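Local coordinates for Serine/threonine protein kinase (Mycobacterium tuberculosis, PDB 4ESQ) that probably phosphorylates serine and threonine residues of proteins as a membrane receptor kinase, this piece being its extracellular sensor domain, at residues A22-S27 against V169-Y174; G52-S57 against Y127-A132; V91-A96 against R100-T105. One frame throughout, in Å; residues are numbered along the deposited sequence.

Contact 1: residues A22-S27 against V169-Y174; sequences AVMGSS and VNACGY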
ATOM      1  N   ALA A  22       7.593  15.005   3.665  1.00 13.34           N
ATOM      2  CA  ALA A  22       8.110  15.003   5.027  1.00 12.46           C
ATOM      3  C   ALA A  22       8.414  13.593   5.515  1.00 14.57           C
ATOM      4  O   ALA A  22       9.430  13.360   6.168  1.00 13.82           O
ATOM      5  CB  ALA A  22       7.122  15.696   5.973  1.00 11.59           C
ATOM      6  N   VAL A  23       7.540  12.646   5.200  1.00 12.39           N
ATOM      7  CA  VAL A  23       7.775  11.273   5.632  1.00 13.03           C
ATOM      8  C   VAL A  23       8.977  10.695   4.888  1.00 10.51           C
ATOM      9  O   VAL A  23       9.836  10.031   5.484  1.00 14.67           O
ATOM     10  CB  VAL A  23       6.533  10.376   5.427  1.00 12.66           C
ATOM     11  CG1 VAL A  23       6.908   8.888   5.577  1.00 18.40           C
ATOM     12  CG2 VAL A  23       5.427  10.759   6.405  1.00 14.49           C
ATOM     13  N   MET A  24       9.055  10.973   3.593  1.00 12.15           N
ATOM     14  CA  MET A  24      10.041  10.318   2.737  1.00 11.32           C
ATOM     15  C   MET A  24      11.427  10.966   2.772  1.00 13.94           C
ATOM     16  O   MET A  24      12.396  10.385   2.284  1.00 14.81           O
ATOM     17  CB  MET A  24       9.547  10.238   1.283  1.00 11.68           C
ATOM     18  CG  MET A  24       8.325   9.338   1.063  1.00 12.22           C
ATOM     19  SD  MET A  24       8.433   7.708   1.846  1.00 13.31           S
ATOM     20  CE  MET A  24       9.720   6.952   0.862  1.00 14.81           C
ATOM     21  N   GLY A  25      11.526  12.165   3.340  1.00 12.09           N
ATOM     22  CA  GLY A  25      12.803  12.853   3.356  1.00 10.59           C
ATOM     23  C   GLY A  25      13.101  13.542   2.039  1.00 14.38           C
ATOM     24  O   GLY A  25      14.251  13.607   1.600  1.00 16.05           O
ATOM     25  N   SER A  26      12.057  14.065   1.407  1.00 14.10           N
ATOM     26  CA  SER A  26      12.180  14.747   0.123  1.00 14.15           C
ATOM     27  C   SER A  26      11.588  16.148   0.205  1.00 14.53           C
ATOM     28  O   SER A  26      10.916  16.486   1.172  1.00 14.79           O
ATOM     29  CB  SER A  26      11.451  13.939  -0.960  1.00 13.70           C
ATOM     30  OG  SER A  26      11.579  14.536  -2.238  1.00 16.62           O
ATOM     31  N   SER A  27      11.837  16.959  -0.819  1.00 15.98           N
ATOM     32  CA  SER A  27      11.205  18.267  -0.949  1.00 15.46           C
ATOM     33  C   SER A  27      10.632  18.447  -2.349  1.00 17.80           C
ATOM     34  O   SER A  27      10.228  19.550  -2.715  1.00 20.36           O
ATOM     35  CB  SER A  27      12.226  19.392  -0.698  1.00 23.69           C
ATOM     36  OG  SER A  27      12.608  19.464   0.665  1.00 30.49           O
ATOM     37  N   VAL A 169      -0.739   1.002   1.645  1.00  9.42           N
ATOM     38  CA  VAL A 169       0.402   1.860   1.301  1.00 10.12           C
ATOM     39  C   VAL A 169       1.662   1.097   0.880  1.00 11.37           C
ATOM     40  O   VAL A 169       2.042   0.101   1.500  1.00 10.35           O
ATOM     41  CB  VAL A 169       0.764   2.756   2.498  1.00 10.97           C
ATOM     42  CG1 VAL A 169       1.972   3.637   2.177  1.00 12.75           C
ATOM     43  CG2 VAL A 169      -0.444   3.609   2.921  1.00 10.78           C
ATOM     44  N   ASN A 170       2.321   1.587  -0.169  1.00 10.95           N
ATOM     45  CA  ASN A 170       3.612   1.058  -0.590  1.00 11.70           C
ATOM     46  C   ASN A 170       4.569   2.225  -0.660  1.00 12.01           C
ATOM     47  O   ASN A 170       4.292   3.216  -1.352  1.00 14.86           O
ATOM     48  CB  ASN A 170       3.489   0.383  -1.962  1.00 12.63           C
ATOM     49  CG  ASN A 170       4.639  -0.575  -2.258  1.00 15.97           C
ATOM     50  OD1 ASN A 170       5.397  -0.957  -1.365  1.00 13.60           O
ATOM     51  ND2 ASN A 170       4.755  -0.982  -3.512  1.00 13.07           N
ATOM     52  N   ALA A 171       5.660   2.158   0.099  1.00  7.75           N
ATOM     53  CA  ALA A 171       6.624   3.251   0.124  1.00  9.89           C
ATOM     54  C   ALA A 171       8.007   2.696  -0.191  1.00 10.34           C
ATOM     55  O   ALA A 171       8.476   1.775   0.484  1.00 11.60           O
ATOM     56  CB  ALA A 171       6.622   3.949   1.487  1.00 11.70           C
ATOM     57  N   CYS A 172       8.656   3.262  -1.207  1.00 10.82           N
ATOM     58  CA  CYS A 172       9.893   2.694  -1.744  1.00  8.65           C
ATOM     59  C   CYS A 172      11.031   3.700  -1.804  1.00 10.61           C
ATOM     60  O   CYS A 172      10.814   4.891  -2.011  1.00 11.98           O
ATOM     61  CB  CYS A 172       9.653   2.132  -3.147  1.00 11.89           C
ATOM     62  SG  CYS A 172       8.225   0.998  -3.301  1.00 13.92           S
ATOM     63  N   GLY A 173      12.252   3.206  -1.653  1.00 12.38           N
ATOM     64  CA  GLY A 173      13.422   4.070  -1.665  1.00 10.86           C
ATOM     65  C   GLY A 173      14.664   3.288  -1.303  1.00 15.61           C
ATOM     66  O   GLY A 173      14.623   2.060  -1.213  1.00 11.83           O
ATOM     67  N   TYR A 174      15.776   3.989  -1.097  1.00 14.24           N
ATOM     68  CA  TYR A 174      17.025   3.323  -0.738  1.00 14.65           C
ATOM     69  C   TYR A 174      17.245   3.246   0.774  1.00 14.58           C
ATOM     70  O   TYR A 174      18.121   2.509   1.237  1.00 15.96           O
ATOM     71  CB  TYR A 174      18.215   4.039  -1.372  1.00 16.10           C
ATOM     72  CG  TYR A 174      18.285   3.918  -2.868  1.00 15.41           C
ATOM     73  CD1 TYR A 174      18.879   2.810  -3.464  1.00 19.26           C
ATOM     74  CD2 TYR A 174      17.775   4.912  -3.691  1.00 16.35           C
ATOM     75  CE1 TYR A 174      18.951   2.691  -4.837  1.00 19.29           C
ATOM     76  CE2 TYR A 174      17.849   4.799  -5.073  1.00 15.78           C
ATOM     77  CZ  TYR A 174      18.439   3.686  -5.634  1.00 22.39           C
ATOM     78  OH  TYR A 174      18.522   3.552  -7.001  1.00 27.78           O
TER
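Met24, the last residue of helix 17-24, hangs its thioether over strand 165-173 and makes both close approaches of this small, buried contact. SD of Met24 lies 4.2 Å from CB of Ala171, and CE of Met24 reaches 3.7 Å from the backbone O of Cys172. The side chain is folded: CG stands beside the backbone N, anti to the carbonyl carbon, and two further bends, chi2 -47° and chi3 -69°, curl the methyl along the strand. Ala171 points its methyl at the helix, whereas Cys172 turns to the other side of the sheet, where SG forms the disulfide with Cys155. Val86 of the neighbouring strand 84-92, Met29 and Gln179 of helix 179-192 also touch Met24. The far side is much looser. Gly25 leaves the helix with positive phi (80°), and the chain then runs away from the strand through Ser26 to the exposed Ser27; the hydroxyl of Ser26 is hydrogen-bonded to Glu77 and to the backbone N of Ser28. No hydrogen bond joins helix to strand here, so their direct attachment rests on van der Waals contact of one thioether with a methyl and a backbone carbonyl.

Contact 2: residues G52-S57 against Y127-A132; sequences GALYTS and YRWTFA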
ATOM      1  N   GLY A  52      -0.582  -9.189  -3.330  1.00 12.40           N
ATOM      2  CA  GLY A  52      -0.971  -8.125  -2.417  1.00 11.56           C
ATOM      3  C   GLY A  52       0.154  -7.722  -1.486  1.00 14.81           C
ATOM      4  O   GLY A  52       0.194  -6.590  -0.991  1.00 14.96           O
ATOM      5  N   ALA A  53       1.081  -8.644  -1.240  1.00 12.81           N
ATOM      6  CA  ALA A  53       2.210  -8.344  -0.372  1.00 10.24           C
ATOM      7  C   ALA A  53       3.227  -7.462  -1.089  1.00 14.15           C
ATOM      8  O   ALA A  53       4.085  -6.859  -0.453  1.00 20.70           O
ATOM      9  CB  ALA A  53       2.859  -9.624   0.118  1.00 13.67           C
ATOM     10  N   LEU A  54       3.135  -7.396  -2.415  1.00 11.91           N
ATOM     11  CA  LEU A  54       4.026  -6.546  -3.211  1.00 14.29           C
ATOM     12  C   LEU A  54       3.433  -5.181  -3.556  1.00 15.20           C
ATOM     13  O   LEU A  54       4.150  -4.173  -3.571  1.00 13.28           O
ATOM     14  CB  LEU A  54       4.382  -7.236  -4.530  1.00 12.42           C
ATOM     15  CG  LEU A  54       5.281  -8.466  -4.379  1.00 13.02           C
ATOM     16  CD1 LEU A  54       5.268  -9.325  -5.629  1.00 16.39           C
ATOM     17  CD2 LEU A  54       6.693  -8.042  -4.009  1.00 16.17           C
ATOM     18  N   TYR A  55       2.143  -5.162  -3.878  1.00 11.08           N
ATOM     19  CA  TYR A  55       1.502  -3.978  -4.453  1.00 10.86           C
ATOM     20  C   TYR A  55       0.163  -3.642  -3.797  1.00 14.12           C
ATOM     21  O   TYR A  55      -0.584  -4.538  -3.389  1.00 14.20           O
ATOM     22  CB  TYR A  55       1.242  -4.201  -5.944  1.00  9.78           C
ATOM     23  CG  TYR A  55       2.426  -4.721  -6.731  1.00 12.83           C
ATOM     24  CD1 TYR A  55       3.612  -3.997  -6.789  1.00 14.99           C
ATOM     25  CD2 TYR A  55       2.354  -5.926  -7.422  1.00 15.32           C
ATOM     26  CE1 TYR A  55       4.702  -4.461  -7.516  1.00 13.53           C
ATOM     27  CE2 TYR A  55       3.445  -6.402  -8.155  1.00 17.15           C
ATOM     28  CZ  TYR A  55       4.611  -5.660  -8.196  1.00 24.48           C
ATOM     29  OH  TYR A  55       5.698  -6.115  -8.907  1.00 28.21           O
ATOM     30  N   THR A  56      -0.145  -2.349  -3.707  0.50 12.35           N
ATOM     31  CA  THR A  56      -1.440  -1.919  -3.197  0.50 12.48           C
ATOM     32  C   THR A  56      -2.481  -1.972  -4.301  0.50 12.95           C
ATOM     33  O   THR A  56      -2.140  -2.061  -5.484  0.50 13.08           O
ATOM     34  CB  THR A  56      -1.405  -0.461  -2.698  0.50 14.91           C
ATOM     35  OG1 THR A  56      -1.590   0.431  -3.806  0.50 19.34           O
ATOM     36  CG2 THR A  56      -0.086  -0.154  -2.040  0.50 14.94           C
ATOM     37  N   SER A  57      -3.750  -1.926  -3.903  1.00 11.10           N
ATOM     38  CA  SER A  57      -4.853  -1.705  -4.839  1.00 11.70           C
ATOM     39  C   SER A  57      -4.928  -2.655  -6.033  1.00 12.55           C
ATOM     40  O   SER A  57      -5.304  -2.242  -7.127  1.00 14.08           O
ATOM     41  CB  SER A  57      -4.797  -0.266  -5.375  1.00 13.66           C
ATOM     42  OG  SER A  57      -4.447   0.670  -4.365  1.00 16.21           O
ATOM     43  N   TYR A 127      11.833  -9.751 -12.342  1.00 19.69           N
ATOM     44  CA  TYR A 127      12.725  -9.409 -11.247  1.00 22.21           C
ATOM     45  C   TYR A 127      12.367 -10.176  -9.984  1.00 18.39           C
ATOM     46  O   TYR A 127      11.241 -10.622  -9.819  1.00 17.44           O
ATOM     47  CB  TYR A 127      12.725  -7.900 -10.997  1.00 24.09           C
ATOM     48  CG  TYR A 127      13.380  -7.119 -12.114  1.00 29.88           C
ATOM     49  CD1 TYR A 127      14.761  -6.967 -12.162  1.00 32.81           C
ATOM     50  CD2 TYR A 127      12.621  -6.546 -13.130  1.00 32.70           C
ATOM     51  CE1 TYR A 127      15.370  -6.259 -13.183  1.00 38.56           C
ATOM     52  CE2 TYR A 127      13.222  -5.836 -14.159  1.00 31.02           C
ATOM     53  CZ  TYR A 127      14.598  -5.695 -14.178  1.00 37.87           C
ATOM     54  OH  TYR A 127      15.208  -4.990 -15.195  1.00 46.12           O
ATOM     55  N   ARG A 128      13.349 -10.357  -9.110  1.00 17.71           N
ATOM     56  CA  ARG A 128      13.119 -11.110  -7.892  1.00 14.95           C
ATOM     57  C   ARG A 128      13.039 -10.147  -6.713  1.00 18.08           C
ATOM     58  O   ARG A 128      13.767  -9.161  -6.663  1.00 17.70           O
ATOM     59  CB  ARG A 128      14.216 -12.162  -7.705  1.00 19.35           C
ATOM     60  CG  ARG A 128      14.181 -13.236  -8.796  1.00 21.05           C
ATOM     61  CD  ARG A 128      15.377 -14.164  -8.730  1.00 22.31           C
ATOM     62  NE  ARG A 128      15.433 -14.894  -7.471  1.00 19.58           N
ATOM     63  CZ  ARG A 128      14.833 -16.059  -7.259  1.00 19.76           C
ATOM     64  NH1 ARG A 128      14.139 -16.637  -8.231  1.00 20.80           N
ATOM     65  NH2 ARG A 128      14.939 -16.650  -6.079  1.00 24.13           N
ATOM     66  N   TRP A 129      12.128 -10.429  -5.789  1.00 15.03           N
ATOM     67  CA  TRP A 129      11.949  -9.603  -4.597  1.00 12.81           C
ATOM     68  C   TRP A 129      11.929 -10.488  -3.362  1.00 14.05           C
ATOM     69  O   TRP A 129      11.293 -11.542  -3.368  1.00 15.22           O
ATOM     70  CB  TRP A 129      10.638  -8.829  -4.669  1.00 14.17           C
ATOM     71  CG  TRP A 129      10.621  -7.717  -5.659  1.00 16.80           C
ATOM     72  CD1 TRP A 129      10.490  -7.827  -7.020  1.00 22.91           C
ATOM     73  CD2 TRP A 129      10.705  -6.312  -5.375  1.00 19.82           C
ATOM     74  NE1 TRP A 129      10.496  -6.573  -7.597  1.00 22.06           N
ATOM     75  CE2 TRP A 129      10.628  -5.631  -6.608  1.00 25.93           C
ATOM     76  CE3 TRP A 129      10.840  -5.566  -4.195  1.00 18.03           C
ATOM     77  CZ2 TRP A 129      10.685  -4.237  -6.696  1.00 23.83           C
ATOM     78  CZ3 TRP A 129      10.901  -4.179  -4.288  1.00 19.00           C
ATOM     79  CH2 TRP A 129      10.822  -3.534  -5.528  1.00 21.75           C
ATOM     80  N   THR A 130      12.600 -10.042  -2.300  1.00 13.32           N
ATOM     81  CA  THR A 130      12.704 -10.823  -1.069  1.00 12.12           C
ATOM     82  C   THR A 130      11.927 -10.154   0.069  1.00 14.60           C
ATOM     83  O   THR A 130      12.165  -8.990   0.360  1.00 16.98           O
ATOM     84  CB  THR A 130      14.177 -10.951  -0.634  1.00 15.83           C
ATOM     85  OG1 THR A 130      14.955 -11.519  -1.698  1.00 18.66           O
ATOM     86  CG2 THR A 130      14.288 -11.824   0.591  1.00 22.08           C
ATOM     87  N   PHE A 131      11.012 -10.893   0.702  1.00 13.12           N
ATOM     88  CA  PHE A 131      10.246 -10.366   1.836  1.00 10.47           C
ATOM     89  C   PHE A 131      10.977 -10.593   3.159  1.00 17.42           C
ATOM     90  O   PHE A 131      11.566 -11.657   3.381  1.00 13.15           O
ATOM     91  CB  PHE A 131       8.883 -11.044   1.929  1.00 12.25           C
ATOM     92  CG  PHE A 131       7.976 -10.729   0.790  1.00 13.16           C
ATOM     93  CD1 PHE A 131       7.282  -9.527   0.763  1.00 12.15           C
ATOM     94  CD2 PHE A 131       7.798 -11.632  -0.240  1.00 18.22           C
ATOM     95  CE1 PHE A 131       6.426  -9.225  -0.295  1.00 17.60           C
ATOM     96  CE2 PHE A 131       6.937 -11.340  -1.297  1.00 21.95           C
ATOM     97  CZ  PHE A 131       6.260 -10.135  -1.319  1.00 15.45           C
ATOM     98  N   ALA A 132      10.912  -9.594   4.035  1.00 15.12           N
ATOM     99  CA  ALA A 132      11.329  -9.761   5.422  1.00 16.45           C
ATOM    100  C   ALA A 132      10.181 -10.407   6.193  1.00 15.03           C
ATOM    101  O   ALA A 132       9.267 -10.982   5.596  1.00 13.67           O
ATOM    102  CB  ALA A 132      11.701  -8.415   6.021  1.00 16.70           C
TER
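Ala53 and Leu54, on the short, weakly bonded helix 51-54, pack against Phe131 and Trp129 of strand 125-131, a helix-on-sheet contact against the large antiparallel sheet of the PknH-like extracellular domain. Trp129 and Phe131 are alternate residues and so leave the strand on the same face, both directed at the helix; Thr130 between them points away. Their side chains form a shallow notch, and the bump that enters it is the CD2 methyl of Leu54, 4.1 Å from CB of Trp129 and 3.4 Å from CZ of Phe131. In Leu54, chi2 163° extends CD1 and turns the other methyl, CD2, to both aromatics; its side chain crosses that of Phe131 at about a right angle. The methyl of Ala53 comes against the other side of the ring, CB 3.6 Å from CE1 of Phe131, so the ring's outer end is held between two neighbouring helix residues. Cys113, disulfide-bonded to Cys50, touches both Ala53 and Phe131, while Val120 of strand 117-122 meets Leu54. CB of Leu54 sits 3.7 Å above the ring plane of Tyr55, over its centre. The carbonyl of Ala53 meets Phe131 at the ring edge, in plane, with O 3.3 Å from CE1.

Contact 3: residues V91-A96 against R100-T105; sequences VAFPTA and RAFVQT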
ATOM      1  N   VAL A  91      -9.522   2.472   0.838  1.00 10.45           N
ATOM      2  CA  VAL A  91     -10.551   1.656   0.220  1.00  9.70           C
ATOM      3  C   VAL A  91     -11.753   1.613   1.153  1.00 11.52           C
ATOM      4  O   VAL A  91     -11.616   1.250   2.325  1.00 13.24           O
ATOM      5  CB  VAL A  91     -10.043   0.227  -0.054  1.00 10.20           C
ATOM      6  CG1 VAL A  91     -11.136  -0.600  -0.723  1.00 12.22           C
ATOM      7  CG2 VAL A  91      -8.767   0.258  -0.920  1.00 12.97           C
ATOM      8  N   ALA A  92     -12.917   2.000   0.639  1.00 11.05           N
ATOM      9  CA  ALA A  92     -14.139   2.012   1.441  1.00 11.44           C
ATOM     10  C   ALA A  92     -14.849   0.676   1.344  1.00 12.81           C
ATOM     11  O   ALA A  92     -14.886   0.061   0.283  1.00 14.25           O
ATOM     12  CB  ALA A  92     -15.069   3.123   0.988  1.00 13.26           C
ATOM     13  N   PHE A  93     -15.412   0.246   2.469  1.00 11.47           N
ATOM     14  CA  PHE A  93     -16.242  -0.947   2.540  1.00  9.88           C
ATOM     15  C   PHE A  93     -17.569  -0.536   3.161  1.00 13.74           C
ATOM     16  O   PHE A  93     -17.667   0.524   3.756  1.00 13.56           O
ATOM     17  CB  PHE A  93     -15.568  -2.000   3.414  1.00 10.19           C
ATOM     18  CG  PHE A  93     -14.378  -2.646   2.767  1.00 10.07           C
ATOM     19  CD1 PHE A  93     -13.141  -2.019   2.765  1.00 12.89           C
ATOM     20  CD2 PHE A  93     -14.504  -3.887   2.165  1.00 11.95           C
ATOM     21  CE1 PHE A  93     -12.042  -2.623   2.168  1.00 11.43           C
ATOM     22  CE2 PHE A  93     -13.414  -4.495   1.562  1.00 11.95           C
ATOM     23  CZ  PHE A  93     -12.176  -3.857   1.564  1.00 12.80           C
ATOM     24  N   PRO A  94     -18.602  -1.372   3.014  1.00 17.83           N
ATOM     25  CA  PRO A  94     -19.913  -0.998   3.557  1.00 17.24           C
ATOM     26  C   PRO A  94     -19.909  -0.903   5.079  1.00 20.18           C
ATOM     27  O   PRO A  94     -20.621  -0.075   5.646  1.00 22.14           O
ATOM     28  CB  PRO A  94     -20.823  -2.137   3.099  1.00 18.06           C
ATOM     29  CG  PRO A  94     -20.132  -2.733   1.928  1.00 23.90           C
ATOM     30  CD  PRO A  94     -18.663  -2.572   2.170  1.00 16.92           C
ATOM     31  N   THR A  95     -19.099  -1.737   5.723  1.00 16.85           N
ATOM     32  CA  THR A  95     -19.045  -1.805   7.177  1.00 20.56           C
ATOM     33  C   THR A  95     -17.617  -1.987   7.658  1.00 20.46           C
ATOM     34  O   THR A  95     -16.744  -2.411   6.899  1.00 17.30           O
ATOM     35  CB  THR A  95     -19.835  -3.010   7.697  1.00 19.79           C
ATOM     36  OG1 THR A  95     -19.284  -4.208   7.137  1.00 22.66           O
ATOM     37  CG2 THR A  95     -21.312  -2.903   7.294  1.00 23.59           C
ATOM     38  N   ALA A  96     -17.397  -1.667   8.928  1.00 19.40           N
ATOM     39  CA  ALA A  96     -16.144  -1.966   9.607  1.00 16.96           C
ATOM     40  C   ALA A  96     -15.820  -3.457   9.534  1.00 20.53           C
ATOM     41  O   ALA A  96     -14.681  -3.830   9.291  1.00 17.10           O
ATOM     42  CB  ALA A  96     -16.212  -1.508  11.056  1.00 21.15           C
ATOM     43  N   ARG A 100     -12.324  -4.902   8.202  1.00 12.62           N
ATOM     44  CA  ARG A 100     -11.440  -5.674   9.074  1.00 13.36           C
ATOM     45  C   ARG A 100     -11.158  -7.077   8.527  1.00 13.24           C
ATOM     46  O   ARG A 100     -10.038  -7.582   8.617  1.00 13.60           O
ATOM     47  CB  ARG A 100     -12.028  -5.765  10.482  1.00 18.07           C
ATOM     48  CG  ARG A 100     -12.297  -4.407  11.083  1.00 18.58           C
ATOM     49  CD  ARG A 100     -11.501  -4.170  12.339  1.00 27.19           C
ATOM     50  NE  ARG A 100     -11.335  -2.741  12.580  1.00 28.45           N
ATOM     51  CZ  ARG A 100     -10.429  -2.220  13.401  1.00 22.05           C
ATOM     52  NH1 ARG A 100     -10.351  -0.902  13.540  1.00 19.85           N
ATOM     53  NH2 ARG A 100      -9.601  -3.018  14.073  1.00 20.74           N
ATOM     54  N   ALA A 101     -12.182  -7.709   7.962  1.00 12.93           N
ATOM     55  CA  ALA A 101     -12.027  -9.049   7.418  1.00 12.31           C
ATOM     56  C   ALA A 101     -10.982  -9.056   6.305  1.00 12.16           C
ATOM     57  O   ALA A 101     -10.205 -10.005   6.176  1.00 12.04           O
ATOM     58  CB  ALA A 101     -13.357  -9.572   6.910  1.00 15.80           C
ATOM     59  N   PHE A 102     -10.960  -7.992   5.501  1.00 12.50           N
ATOM     60  CA  PHE A 102      -9.990  -7.923   4.415  1.00 13.69           C
ATOM     61  C   PHE A 102      -8.557  -7.799   4.931  1.00 14.23           C
ATOM     62  O   PHE A 102      -7.642  -8.408   4.382  1.00 12.91           O
ATOM     63  CB  PHE A 102     -10.291  -6.784   3.431  1.00 14.15           C
ATOM     64  CG  PHE A 102      -9.218  -6.620   2.387  1.00 11.93           C
ATOM     65  CD1 PHE A 102      -9.104  -7.532   1.347  1.00 17.36           C
ATOM     66  CD2 PHE A 102      -8.296  -5.591   2.473  1.00 12.81           C
ATOM     67  CE1 PHE A 102      -8.094  -7.408   0.397  1.00 14.66           C
ATOM     68  CE2 PHE A 102      -7.292  -5.451   1.530  1.00 16.71           C
ATOM     69  CZ  PHE A 102      -7.186  -6.358   0.486  1.00 11.63           C
ATOM     70  N   VAL A 103      -8.359  -7.010   5.982  1.00 12.22           N
ATOM     71  CA  VAL A 103      -7.029  -6.887   6.562  1.00 10.39           C
ATOM     72  C   VAL A 103      -6.602  -8.204   7.203  1.00 12.03           C
ATOM     73  O   VAL A 103      -5.439  -8.590   7.120  1.00 13.10           O
ATOM     74  CB  VAL A 103      -6.935  -5.723   7.579  1.00 12.14           C
ATOM     75  CG1 VAL A 103      -5.526  -5.614   8.148  1.00 11.58           C
ATOM     76  CG2 VAL A 103      -7.327  -4.420   6.921  1.00 13.31           C
ATOM     77  N   GLN A 104      -7.542  -8.913   7.817  1.00 11.38           N
ATOM     78  CA  GLN A 104      -7.215 -10.211   8.392  1.00 13.79           C
ATOM     79  C   GLN A 104      -6.790 -11.177   7.288  1.00 14.22           C
ATOM     80  O   GLN A 104      -5.810 -11.917   7.431  1.00 14.84           O
ATOM     81  CB  GLN A 104      -8.405 -10.774   9.169  1.00 18.16           C
ATOM     82  CG  GLN A 104      -8.063 -12.047   9.908  1.00 19.85           C
ATOM     83  CD  GLN A 104      -7.076 -11.798  11.028  1.00 25.38           C
ATOM     84  OE1 GLN A 104      -7.277 -10.911  11.864  1.00 28.56           O
ATOM     85  NE2 GLN A 104      -5.997 -12.573  11.051  1.00 26.89           N
ATOM     86  N   THR A 105      -7.518 -11.165   6.174  1.00 10.38           N
ATOM     87  CA  THR A 105      -7.157 -12.018   5.054  1.00 13.69           C
ATOM     88  C   THR A 105      -5.772 -11.637   4.567  1.00 12.88           C
ATOM     89  O   THR A 105      -4.945 -12.502   4.290  1.00 14.16           O
ATOM     90  CB  THR A 105      -8.156 -11.899   3.900  1.00 12.40           C
ATOM     91  OG1 THR A 105      -9.388 -12.533   4.269  1.00 14.88           O
ATOM     92  CG2 THR A 105      -7.614 -12.573   2.662  1.00 16.73           C
TER
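This is a local strand-to-helix connection, in which the end of strand 84-92 turns through Phe93, Pro94 and Thr95 into helix 96-111 and packs back against its first turns. Two interactions join the segments, one through the backbone and one between aromatic side chains. In the first, Arg100 N donates to Ala96 O at 2.8 Å, an i to i+4 bond in the first turn of the helix, with an angle of 169° at hydrogen. The aliphatic part of Arg100 lies against the same oxygen, with CG 3.0 Å from Ala96 O. Thr95 occupies the N-cap position, and its OG1 accepts a hydrogen bond from the backbone N of Lys98. In the second interaction, Phe93 reaches from the turn to the helix and sets the end of its ring, CZ, 4.0 Å from CB of Phe102. The two side chains cross at about a right angle. Phe102 extends with CG anti to its own backbone N (chi1 174°), a torsion that carries its ring away from Phe93, so that CZ of Phe93 meets CB and CG at its base. Beyond Phe93, Phe102 stacks on Tyr62 and touches Met159 and Val166 of the sheet, while Phe93 itself rests on Val166 and Thr65. The chemistry is thus divided: the hydroxyl of Thr95 and the carbonyl of Ala96 take up the amides of Lys98 and Arg100, while the aromatic pair joins the turn to the buried, sheet-facing side of the helix.

All three contacts involve the antiparallel sheet of this extracellular domain. Contact 1 brings helix 17-24 to strand 165-173, contact 2 sets helix 51-54 on strand 125-131, and contact 3 joins strand 84-92, a sheet neighbour of 165-173, to helix 96-111. Along the chain, contact 1 spans the other two, and contact 3 falls between the two segments of contact 2. Centres of contacts 1 and 2 lie about 17 Å apart, yet they touch where Asn170 meets Leu54 and Thr56; contact 3 is about 26 Å from contact 1 and about 21 Å from contact 2, centre to centre. Contacts 1 and 2 gather sequence-distant segments about one sheet; contact 3 is a local strand-to-helix connection.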